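Local coordinates for protein salicylaldehyde dehydrogenase NahF (Pseudomonas putida, PDB 4JZ6) that probably oxidises salicylaldehyde to salicylate with NAD+ as electron acceptor, a step in bacterial naphthalene breakdown, at residues A288-S293 / E323-L328; V47-A52 / F193-H198; A231-K236 / S251-K256; A89-S94 / V205-L210. One frame throughout, in Å; residues are numbered along the deposited sequence.

Contact 1: A288-S293 / E323-L328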
loop_
_atom_site.group_PDB
_atom_site.type_symbol
_atom_site.label_atom_id
_atom_site.label_comp_id
_atom_site.label_asym_id
_atom_site.label_seq_id
_atom_site.Cartn_x
_atom_site.Cartn_y
_atom_site.Cartn_z
ATOM N N ALA A 288 15.005 9.458 29.068
ATOM C CA ALA A 288 14.290 8.954 27.904
ATOM C C ALA A 288 14.445 7.446 27.821
ATOM O O ALA A 288 13.508 6.732 27.466
ATOM C CB ALA A 288 14.801 9.609 26.643
ATOM N N ALA A 289 15.640 6.966 28.152
ATOM C CA ALA A 289 15.922 5.540 28.096
ATOM C C ALA A 289 15.059 4.778 29.099
ATOM O O ALA A 289 14.376 3.820 28.735
ATOM C CB ALA A 289 17.401 5.277 28.338
ATOM N N VAL A 290 15.086 5.217 30.357
ATOM C CA VAL A 290 14.295 4.588 31.414
ATOM C C VAL A 290 12.814 4.529 31.048
ATOM O O VAL A 290 12.163 3.495 31.211
ATOM C CB VAL A 290 14.468 5.320 32.754
ATOM C CG1 VAL A 290 13.484 4.793 33.779
ATOM C CG2 VAL A 290 15.883 5.146 33.253
ATOM N N PHE A 291 12.298 5.635 30.525
ATOM C CA PHE A 291 10.893 5.727 30.159
ATOM C C PHE A 291 10.529 4.817 28.990
ATOM O O PHE A 291 9.597 4.012 29.086
ATOM C CB PHE A 291 10.531 7.174 29.827
ATOM C CG PHE A 291 9.154 7.339 29.253
ATOM C CD1 PHE A 291 8.033 7.221 30.057
ATOM C CD2 PHE A 291 8.982 7.629 27.912
ATOM C CE1 PHE A 291 6.767 7.376 29.530
ATOM C CE2 PHE A 291 7.721 7.789 27.379
ATOM C CZ PHE A 291 6.611 7.660 28.187
ATOM N N GLY A 292 11.260 4.959 27.887
ATOM C CA GLY A 292 10.966 4.224 26.670
ATOM C C GLY A 292 11.189 2.732 26.814
ATOM O O GLY A 292 10.533 1.931 26.155
ATOM N N SER A 293 12.116 2.354 27.688
ATOM C CA SER A 293 12.446 0.948 27.869
ATOM C C SER A 293 11.409 0.197 28.695
ATOM O O SER A 293 11.079 -0.952 28.392
ATOM C CB SER A 293 13.819 0.797 28.520
ATOM O OG SER A 293 14.836 1.236 27.640
ATOM N N GLU A 323 21.337 2.489 37.649
ATOM C CA GLU A 323 20.933 3.040 38.934
ATOM C C GLU A 323 19.428 3.297 38.944
ATOM O O GLU A 323 18.711 2.780 39.802
ATOM C CB GLU A 323 21.712 4.324 39.227
ATOM C CG GLU A 323 21.891 4.634 40.703
ATOM C CD GLU A 323 20.655 5.258 41.324
ATOM O OE1 GLU A 323 20.015 6.105 40.659
ATOM O OE2 GLU A 323 20.326 4.897 42.478
ATOM N N LYS A 324 18.953 4.077 37.976
ATOM C CA LYS A 324 17.530 4.392 37.860
ATOM C C LYS A 324 16.660 3.143 37.694
ATOM O O LYS A 324 15.605 3.012 38.320
ATOM C CB LYS A 324 17.289 5.329 36.675
ATOM C CG LYS A 324 17.934 6.687 36.807
ATOM C CD LYS A 324 17.486 7.393 38.071
ATOM C CE LYS A 324 18.070 8.795 38.141
ATOM N NZ LYS A 324 18.090 9.335 39.530
ATOM N N THR A 325 17.112 2.236 36.835
ATOM C CA THR A 325 16.347 1.044 36.482
ATOM C C THR A 325 16.099 0.119 37.680
ATOM O O THR A 325 14.977 -0.356 37.882
ATOM C CB THR A 325 17.032 0.286 35.325
ATOM O OG1 THR A 325 17.089 1.143 34.184
ATOM C CG2 THR A 325 16.267 -0.970 34.958
ATOM N N GLU A 326 17.143 -0.127 38.472
ATOM C CA GLU A 326 17.026 -0.949 39.679
ATOM C C GLU A 326 15.970 -0.409 40.645
ATOM O O GLU A 326 15.246 -1.182 41.280
ATOM C CB GLU A 326 18.372 -1.056 40.397
ATOM C CG GLU A 326 19.373 -1.984 39.731
ATOM C CD GLU A 326 20.757 -1.874 40.348
ATOM O OE1 GLU A 326 20.996 -0.902 41.102
ATOM O OE2 GLU A 326 21.605 -2.755 40.085
ATOM N N ARG A 327 15.885 0.918 40.739
ATOM C CA ARG A 327 14.962 1.586 41.659
ATOM C C ARG A 327 13.485 1.474 41.245
ATOM O O ARG A 327 12.597 1.754 42.050
ATOM C CB ARG A 327 15.343 3.064 41.834
ATOM C CG ARG A 327 16.668 3.331 42.554
ATOM C CD ARG A 327 16.540 4.541 43.488
ATOM N NE ARG A 327 17.539 5.594 43.276
ATOM C CZ ARG A 327 17.328 6.714 42.581
ATOM N NH1 ARG A 327 18.297 7.612 42.455
ATOM N NH2 ARG A 327 16.149 6.942 42.009
ATOM N N LEU A 328 13.225 1.067 40.002
ATOM C CA LEU A 328 11.857 0.988 39.480
ATOM C C LEU A 328 10.994 -0.041 40.213
ATOM O O LEU A 328 11.469 -1.122 40.562
ATOM C CB LEU A 328 11.867 0.675 37.981
ATOM C CG LEU A 328 12.392 1.740 37.014
ATOM C CD1 LEU A 328 12.209 1.297 35.567
ATOM C CD2 LEU A 328 11.696 3.056 37.256
#
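V290 reaches from helix 282-294 to K324, T325 and L328 at the end of helix 311-327, all through its two methyl groups and without a hydrogen bond. Within 323-328, E323 comes first and ties this helix end together rather than touching V290. Its carboxylate OE1 forms a salt bridge with R327 NH1 (2.9 Å) one turn on and a long one with K324 NZ, while R327 NE adds a weak hydrogen bond to E323 OE2. K324 follows and meets V290 with the root of its chain alone: K324 CB lies 3.7 Å from V290 CG2, the two side chains crossing at about a right angle. The lysine chain then bends at chi2 (-57°) and carries its ammonium away from V290 toward E323. T325 brushes the same methyl more loosely, with V290 CG2 4.3 Å from T325 OG1, whose hydrogen bond goes to F321 O. L328 closes the series just past the helix, its CD1 4.1 Å from V290 CG1 as the two side chains slide past each other in opposite directions. V290 can serve both ends because CG1 stands anti to its backbone N (chi1 171°), leaving CG2 beside that nitrogen and turned to K324. F500 of the second subunit packs on both V290 and L328. Helix 282-294 is the crossover between parallel strands 273-276 and 306-310; helix 311-327 follows strand 306-310 and lies beside helix 282-294, with F321 covering A289 and V290, and T325 reaching C369 of strand 366-369.

Contact 2: V47-A52 / F193-H198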
loop_
_atom_site.group_PDB
_atom_site.type_symbol
_atom_site.label_atom_id
_atom_site.label_comp_id
_atom_site.label_asym_id
_atom_site.label_seq_id
_atom_site.Cartn_x
_atom_site.Cartn_y
_atom_site.Cartn_z
ATOM N N VAL A 47 -9.597 -16.496 36.560
ATOM C CA VAL A 47 -10.349 -16.044 35.390
ATOM C C VAL A 47 -10.664 -14.551 35.470
ATOM O O VAL A 47 -11.367 -14.110 36.374
ATOM C CB VAL A 47 -11.676 -16.820 35.236
ATOM C CG1 VAL A 47 -12.458 -16.318 34.019
ATOM C CG2 VAL A 47 -11.409 -18.313 35.137
ATOM N N MET A 48 -10.148 -13.778 34.522
ATOM C CA MET A 48 -10.430 -12.350 34.487
ATOM C C MET A 48 -11.668 -12.047 33.638
ATOM O O MET A 48 -12.534 -11.263 34.044
ATOM C CB MET A 48 -9.217 -11.557 33.976
ATOM C CG MET A 48 -7.996 -11.567 34.898
ATOM S SD MET A 48 -8.405 -11.267 36.634
ATOM C CE MET A 48 -6.794 -10.962 37.346
ATOM N N THR A 49 -11.748 -12.671 32.462
ATOM C CA THR A 49 -12.862 -12.444 31.541
ATOM C C THR A 49 -13.275 -13.723 30.811
ATOM O O THR A 49 -12.425 -14.501 30.371
ATOM C CB THR A 49 -12.504 -11.373 30.489
ATOM O OG1 THR A 49 -11.944 -10.229 31.141
ATOM C CG2 THR A 49 -13.734 -10.953 29.690
ATOM N N GLU A 50 -14.583 -13.941 30.699
ATOM C CA GLU A 50 -15.118 -15.016 29.872
ATOM C C GLU A 50 -15.803 -14.378 28.665
ATOM O O GLU A 50 -16.708 -13.560 28.822
ATOM C CB GLU A 50 -16.102 -15.875 30.670
ATOM C CG GLU A 50 -16.643 -17.080 29.917
ATOM C CD GLU A 50 -17.630 -17.903 30.744
ATOM O OE1 GLU A 50 -17.893 -17.542 31.914
ATOM O OE2 GLU A 50 -18.150 -18.917 30.225
ATOM N N SER A 51 -15.354 -14.732 27.465
ATOM C CA SER A 51 -15.865 -14.103 26.250
ATOM C C SER A 51 -16.526 -15.109 25.308
ATOM O O SER A 51 -16.167 -16.286 25.292
ATOM C CB SER A 51 -14.742 -13.352 25.525
ATOM O OG SER A 51 -15.196 -12.757 24.315
ATOM N N ALA A 52 -17.506 -14.640 24.540
ATOM C CA ALA A 52 -18.094 -15.447 23.479
ATOM C C ALA A 52 -17.000 -15.808 22.481
ATOM O O ALA A 52 -16.175 -14.968 22.127
ATOM C CB ALA A 52 -19.213 -14.686 22.793
ATOM N N PHE A 193 -6.389 -11.729 24.649
ATOM C CA PHE A 193 -5.892 -11.328 25.962
ATOM C C PHE A 193 -6.632 -10.103 26.506
ATOM O O PHE A 193 -6.505 -9.754 27.687
ATOM C CB PHE A 193 -4.396 -11.025 25.894
ATOM C CG PHE A 193 -3.558 -12.189 25.457
ATOM C CD1 PHE A 193 -3.476 -13.335 26.234
ATOM C CD2 PHE A 193 -2.832 -12.129 24.281
ATOM C CE1 PHE A 193 -2.697 -14.409 25.838
ATOM C CE2 PHE A 193 -2.051 -13.196 23.877
ATOM C CZ PHE A 193 -1.982 -14.338 24.658
ATOM N N SER A 194 -7.401 -9.454 25.639
ATOM C CA SER A 194 -8.075 -8.216 26.003
ATOM C C SER A 194 -9.560 -8.163 25.595
ATOM O O SER A 194 -10.005 -7.173 25.012
ATOM C CB SER A 194 -7.305 -7.036 25.398
ATOM O OG SER A 194 -8.179 -5.983 25.047
ATOM N N PRO A 195 -10.346 -9.212 25.915
ATOM C CA PRO A 195 -11.707 -9.177 25.374
ATOM C C PRO A 195 -12.657 -8.224 26.100
ATOM O O PRO A 195 -13.578 -7.702 25.468
ATOM C CB PRO A 195 -12.176 -10.625 25.527
ATOM C CG PRO A 195 -11.440 -11.120 26.688
ATOM C CD PRO A 195 -10.089 -10.465 26.646
ATOM N N ALA A 196 -12.452 -8.000 27.393
ATOM C CA ALA A 196 -13.315 -7.081 28.128
ATOM C C ALA A 196 -13.069 -5.639 27.703
ATOM O O ALA A 196 -14.006 -4.848 27.579
ATOM C CB ALA A 196 -13.122 -7.235 29.625
ATOM N N THR A 197 -11.804 -5.303 27.477
ATOM C CA THR A 197 -11.437 -3.952 27.080
ATOM C C THR A 197 -11.946 -3.618 25.685
ATOM O O THR A 197 -12.459 -2.525 25.442
ATOM C CB THR A 197 -9.920 -3.768 27.089
ATOM O OG1 THR A 197 -9.368 -4.446 28.219
ATOM C CG2 THR A 197 -9.571 -2.294 27.162
ATOM N N HIS A 198 -11.793 -4.566 24.768
ATOM C CA HIS A 198 -12.238 -4.374 23.394
ATOM C C HIS A 198 -13.764 -4.376 23.275
ATOM O O HIS A 198 -14.336 -3.688 22.429
ATOM C CB HIS A 198 -11.608 -5.431 22.490
ATOM C CG HIS A 198 -10.153 -5.208 22.247
ATOM N ND1 HIS A 198 -9.330 -6.167 21.699
ATOM C CD2 HIS A 198 -9.371 -4.122 22.466
ATOM C CE1 HIS A 198 -8.104 -5.686 21.594
ATOM N NE2 HIS A 198 -8.103 -4.447 22.052
#
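T49 and P195 slide past each other in opposite directions, bringing the threonine methyl against the proline ring: T49 CG2 is 3.8 Å from P195 CG. The same methyl lies equally near A196 CB, while T49 OG1 approaches that alanine carbon to 3.6 Å. Both branches of the threonine thus press on the first turn of helix 195-208. CG2 stands anti to the backbone N and OG1 beside it (chi1 -49°), which brings the methyl to P195 CG and the hydroxyl to E106. Two residues further along the strand, S51 lays its CB against a neighbouring ring carbon, 3.7 Å from P195 CB, with S51 OG slightly farther from the same atom at 3.9 Å. That hydroxyl donates a 3.3 Å hydrogen bond to A52 O, 30° out of the carbonyl plane. No hydrogen bond joins 47-52 directly to 193-198; E106 of helix 96-107 supplies the polar link, its OE2 bonded to both T49 OG1 and A196 N and its OE1 to T197 OG1. A carboxylate at this spot probably gains from the partial positive charge of the helix start. T49 itself sits in a classic beta bulge, where M48 and T49 both face R39 of strand 36-40. The contact seats the four-stranded N-terminal sheet on the start of helix 195-208, the beta-alpha-beta crossover from strand 186-189 to strand 215-218 in the Rossmann-type nucleotide-binding domain of aldehyde dehydrogenases.

Contact 3: A231-K236 / S251-K256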
loop_
_atom_site.group_PDB
_atom_site.type_symbol
_atom_site.label_atom_id
_atom_site.label_comp_id
_atom_site.label_asym_id
_atom_site.label_seq_id
_atom_site.Cartn_x
_atom_site.Cartn_y
_atom_site.Cartn_z
ATOM N N ALA A 231 -11.110 -16.313 6.667
ATOM C CA ALA A 231 -12.480 -16.205 6.169
ATOM C C ALA A 231 -12.849 -14.762 5.841
ATOM O O ALA A 231 -13.519 -14.485 4.840
ATOM C CB ALA A 231 -13.449 -16.774 7.176
ATOM N N LEU A 232 -12.411 -13.844 6.698
ATOM C CA LEU A 232 -12.693 -12.431 6.502
ATOM C C LEU A 232 -11.900 -11.843 5.328
ATOM O O LEU A 232 -12.422 -11.046 4.547
ATOM C CB LEU A 232 -12.438 -11.667 7.801
ATOM C CG LEU A 232 -13.482 -12.004 8.871
ATOM C CD1 LEU A 232 -12.976 -11.689 10.267
ATOM C CD2 LEU A 232 -14.784 -11.258 8.594
ATOM N N ILE A 233 -10.644 -12.248 5.200
ATOM C CA ILE A 233 -9.805 -11.774 4.106
ATOM C C ILE A 233 -10.322 -12.310 2.777
ATOM O O ILE A 233 -10.320 -11.597 1.770
ATOM C CB ILE A 233 -8.332 -12.195 4.310
ATOM C CG1 ILE A 233 -7.752 -11.510 5.548
ATOM C CG2 ILE A 233 -7.493 -11.853 3.088
ATOM C CD1 ILE A 233 -6.473 -12.144 6.032
ATOM N N SER A 234 -10.782 -13.560 2.785
ATOM C CA SER A 234 -11.315 -14.200 1.583
ATOM C C SER A 234 -12.741 -13.756 1.295
ATOM O O SER A 234 -13.303 -14.101 0.259
ATOM C CB SER A 234 -11.275 -15.723 1.719
ATOM O OG SER A 234 -9.966 -16.183 2.004
ATOM N N ALA A 235 -13.322 -12.999 2.222
ATOM C CA ALA A 235 -14.704 -12.542 2.098
ATOM C C ALA A 235 -14.842 -11.382 1.114
ATOM O O ALA A 235 -14.136 -10.380 1.226
ATOM C CB ALA A 235 -15.257 -12.148 3.455
ATOM N N LYS A 236 -15.767 -11.523 0.167
ATOM C CA LYS A 236 -15.998 -10.506 -0.853
ATOM C C LYS A 236 -16.380 -9.152 -0.262
ATOM O O LYS A 236 -16.121 -8.110 -0.872
ATOM C CB LYS A 236 -17.082 -10.964 -1.833
ATOM C CG LYS A 236 -16.622 -12.020 -2.828
ATOM C CD LYS A 236 -15.686 -11.432 -3.885
ATOM C CE LYS A 236 -15.157 -12.505 -4.839
ATOM N NZ LYS A 236 -16.235 -13.266 -5.538
ATOM N N SER A 251 3.148 -11.058 7.902
ATOM C CA SER A 251 3.483 -11.623 6.599
ATOM C C SER A 251 2.401 -12.595 6.128
ATOM O O SER A 251 1.939 -12.529 4.987
ATOM C CB SER A 251 4.836 -12.334 6.647
ATOM O OG SER A 251 5.107 -12.983 5.415
ATOM N N ILE A 252 1.996 -13.486 7.025
ATOM C CA ILE A 252 0.948 -14.452 6.735
ATOM C C ILE A 252 -0.367 -13.778 6.336
ATOM O O ILE A 252 -1.000 -14.185 5.362
ATOM C CB ILE A 252 0.741 -15.395 7.925
ATOM C CG1 ILE A 252 2.048 -16.126 8.231
ATOM C CG2 ILE A 252 -0.362 -16.392 7.635
ATOM C CD1 ILE A 252 1.959 -17.052 9.421
ATOM N N ILE A 253 -0.765 -12.743 7.077
ATOM C CA ILE A 253 -1.946 -11.954 6.722
ATOM C C ILE A 253 -1.813 -11.365 5.316
ATOM O O ILE A 253 -2.733 -11.471 4.498
ATOM C CB ILE A 253 -2.237 -10.827 7.765
ATOM C CG1 ILE A 253 -3.388 -11.228 8.690
ATOM C CG2 ILE A 253 -2.627 -9.534 7.096
ATOM C CD1 ILE A 253 -3.003 -12.214 9.745
ATOM N N ALA A 254 -0.657 -10.773 5.031
ATOM C CA ALA A 254 -0.438 -10.108 3.752
ATOM C C ALA A 254 -0.426 -11.116 2.613
ATOM O O ALA A 254 -0.935 -10.842 1.531
ATOM C CB ALA A 254 0.857 -9.311 3.783
ATOM N N GLN A 255 0.153 -12.285 2.867
ATOM C CA GLN A 255 0.154 -13.363 1.886
ATOM C C GLN A 255 -1.266 -13.780 1.512
ATOM O O GLN A 255 -1.553 -14.080 0.350
ATOM C CB GLN A 255 0.951 -14.562 2.401
ATOM C CG GLN A 255 2.439 -14.296 2.495
ATOM C CD GLN A 255 3.217 -15.462 3.058
ATOM O OE1 GLN A 255 3.770 -15.377 4.159
ATOM N NE2 GLN A 255 3.282 -16.557 2.302
ATOM N N LYS A 256 -2.159 -13.779 2.496
ATOM C CA LYS A 256 -3.548 -14.132 2.247
ATOM C C LYS A 256 -4.226 -13.036 1.444
ATOM O O LYS A 256 -4.953 -13.313 0.488
ATOM C CB LYS A 256 -4.289 -14.376 3.563
ATOM C CG LYS A 256 -3.763 -15.564 4.355
ATOM C CD LYS A 256 -4.121 -16.886 3.686
ATOM C CE LYS A 256 -3.731 -18.072 4.564
ATOM N NZ LYS A 256 -4.064 -19.381 3.927
#
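I233 packs on I253 and K256, joining two helices of the Rossmann-type domain that flank strand 240-244 in sequence: helix 225-233 runs before it, and helix 247-259 forms the beta-alpha-beta crossover onward to strand 264-267. Apolar packing comes first. I233 CD1 lies 4.2 Å from I253 CG1 and 4.0 Å from K256 CB, filling the angle between these two residues one turn apart. I233 and K256 cross at about a right angle; only the foot of the lysine is used, because its chain bends at chi2 (-71°) and takes the ammonium away. On the sheet side I233 packs on L160 and I241, and I253 on F243, all strand residues of the sheet.

Side chain also meets backbone. I233 CD1 is 4.1 Å from I253 O, and its other methyl branch, CG2, points at the K256 peptide; that methyl stands anti to the I233 backbone N.

Polar bonds lie beside the contact rather than across it: S234 OG is hydrogen-bonded to D230 O and H260 NE2. The closest approach sets the methyl I233 CG2 against the carbonyl carbon K256 C, at 3.8 Å.

Contact 4: A89-S94 / V205-L210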
loop_
_atom_site.group_PDB
_atom_site.type_symbol
_atom_site.label_atom_id
_atom_site.label_comp_id
_atom_site.label_asym_id
_atom_site.label_seq_id
_atom_site.Cartn_x
_atom_site.Cartn_y
_atom_site.Cartn_z
ATOM N N ALA A 89 -15.563 9.978 21.792
ATOM C CA ALA A 89 -14.509 10.478 22.670
ATOM C C ALA A 89 -15.065 10.874 24.028
ATOM O O ALA A 89 -14.513 10.491 25.058
ATOM C CB ALA A 89 -13.784 11.647 22.033
ATOM N N ASP A 90 -16.158 11.632 24.034
ATOM C CA ASP A 90 -16.796 12.029 25.288
ATOM C C ASP A 90 -17.183 10.807 26.111
ATOM O O ASP A 90 -16.956 10.760 27.325
ATOM C CB ASP A 90 -18.049 12.864 25.017
ATOM C CG ASP A 90 -17.734 14.238 24.460
ATOM O OD1 ASP A 90 -16.597 14.716 24.654
ATOM O OD2 ASP A 90 -18.638 14.842 23.842
ATOM N N VAL A 91 -17.761 9.817 25.433
ATOM C CA VAL A 91 -18.238 8.601 26.087
ATOM C C VAL A 91 -17.091 7.759 26.646
ATOM O O VAL A 91 -17.196 7.207 27.745
ATOM C CB VAL A 91 -19.118 7.757 25.139
ATOM C CG1 VAL A 91 -19.458 6.410 25.761
ATOM C CG2 VAL A 91 -20.380 8.511 24.799
ATOM N N MET A 92 -15.996 7.666 25.899
ATOM C CA MET A 92 -14.830 6.939 26.386
ATOM C C MET A 92 -14.250 7.589 27.646
ATOM O O MET A 92 -13.860 6.901 28.590
ATOM C CB MET A 92 -13.754 6.839 25.310
ATOM C CG MET A 92 -14.188 6.121 24.052
ATOM S SD MET A 92 -12.752 5.590 23.099
ATOM C CE MET A 92 -12.150 4.265 24.146
ATOM N N GLU A 93 -14.189 8.917 27.662
ATOM C CA GLU A 93 -13.648 9.621 28.818
ATOM C C GLU A 93 -14.566 9.456 30.026
ATOM O O GLU A 93 -14.112 9.451 31.170
ATOM C CB GLU A 93 -13.408 11.100 28.496
ATOM C CG GLU A 93 -12.302 11.314 27.466
ATOM C CD GLU A 93 -12.130 12.769 27.061
ATOM O OE1 GLU A 93 -13.051 13.574 27.308
ATOM O OE2 GLU A 93 -11.070 13.107 26.490
ATOM N N SER A 94 -15.860 9.296 29.766
ATOM C CA SER A 94 -16.824 9.123 30.848
ATOM C C SER A 94 -16.686 7.749 31.493
ATOM O O SER A 94 -17.204 7.516 32.581
ATOM C CB SER A 94 -18.259 9.343 30.354
ATOM O OG SER A 94 -18.701 8.284 29.523
ATOM N N VAL A 205 -18.584 3.113 21.504
ATOM C CA VAL A 205 -19.029 3.470 20.165
ATOM C C VAL A 205 -20.542 3.293 20.022
ATOM O O VAL A 205 -21.215 4.125 19.402
ATOM C CB VAL A 205 -18.273 2.661 19.099
ATOM C CG1 VAL A 205 -18.757 3.011 17.710
ATOM C CG2 VAL A 205 -16.791 2.936 19.220
ATOM N N GLN A 206 -21.075 2.223 20.612
ATOM C CA GLN A 206 -22.514 1.981 20.582
ATOM C C GLN A 206 -23.282 3.115 21.254
ATOM O O GLN A 206 -24.275 3.604 20.716
ATOM C CB GLN A 206 -22.875 0.647 21.245
ATOM C CG GLN A 206 -24.377 0.347 21.218
ATOM C CD GLN A 206 -24.771 -0.863 22.061
ATOM O OE1 GLN A 206 -23.981 -1.360 22.868
ATOM N NE2 GLN A 206 -26.004 -1.340 21.876
ATOM N N GLU A 207 -22.804 3.540 22.419
ATOM C CA GLU A 207 -23.488 4.567 23.203
ATOM C C GLU A 207 -23.340 5.979 22.635
ATOM O O GLU A 207 -24.062 6.892 23.042
ATOM C CB GLU A 207 -23.027 4.529 24.662
ATOM C CG GLU A 207 -23.232 3.176 25.310
ATOM C CD GLU A 207 -22.907 3.169 26.785
ATOM O OE1 GLU A 207 -22.401 4.195 27.284
ATOM O OE2 GLU A 207 -23.161 2.140 27.448
ATOM N N ALA A 208 -22.405 6.162 21.707
ATOM C CA ALA A 208 -22.281 7.440 21.013
ATOM C C ALA A 208 -23.358 7.551 19.943
ATOM O O ALA A 208 -23.658 8.645 19.455
ATOM C CB ALA A 208 -20.912 7.589 20.401
ATOM N N GLY A 209 -23.932 6.410 19.575
ATOM C CA GLY A 209 -25.073 6.395 18.684
ATOM C C GLY A 209 -24.778 6.040 17.240
ATOM O O GLY A 209 -25.544 6.403 16.344
ATOM N N LEU A 210 -23.678 5.329 17.009
ATOM C CA LEU A 210 -23.331 4.880 15.664
ATOM C C LEU A 210 -24.413 3.966 15.113
ATOM O O LEU A 210 -24.926 3.104 15.828
ATOM C CB LEU A 210 -21.986 4.147 15.661
ATOM C CG LEU A 210 -20.720 4.960 15.361
ATOM C CD1 LEU A 210 -20.842 5.639 14.006
ATOM C CD2 LEU A 210 -20.423 5.984 16.448
#
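E207 extends its chain across V91, the two side chains crossing at about a right angle. Its CB starts beside the valine, 4.2 Å from V91 CG1. From there CG is set beside the backbone N (chi1 -57°), and the chain runs on extended, so CG and CD pass the valine at a greater distance and the carboxylate returns to it at the end. There E207 OE1 lies 4.0 Å from V91 CG1, a second van der Waals contact on the same methyl. The charge is met beyond the contact: OE1 forms a salt bridge with K95 NZ, and OE2 a hydrogen bond with Q203 NE2 one turn back in its own helix. The other valine methyl turns to the backbone, V91 CG2 standing 4.4 Å from A208 CA, and C204 of helix 195-208 also packs on V91. On the valine side, S94 OG donates a 2.6 Å hydrogen bond to V91 O, tilted 25° from the carbonyl plane, near the C-terminal end of helix 78-94. A208 itself leans on K87 and V88 of that helix. Both helices thus meet near their C-terminal ends, and helix 195-208 is terminated right here by a Schellman motif, with G209 at positive phi (102°) and its N bonded to Q206 O at 3.0 Å.

Contacts 2 and 4 grip the two ends of one element, helix 195-208: strand 47-52 packs on its start and helix 78-94 on its finish. Their centres are 20 Å apart, their nearest atoms about 7 Å, and their segments alternate along the chain. Contact 3 belongs to the same nucleotide-binding region and, unlike the other three, lies near the annotated sites: the I253 side chain is about 8 Å from one of the bound salicylaldehydes and about 10 Å from the side chain of E267, the predicted active-site residue. Contact 1, in the other large sheet's domain, lies across the chain's centre from contact 3, 40 Å between centres, yet both touch the second subunit.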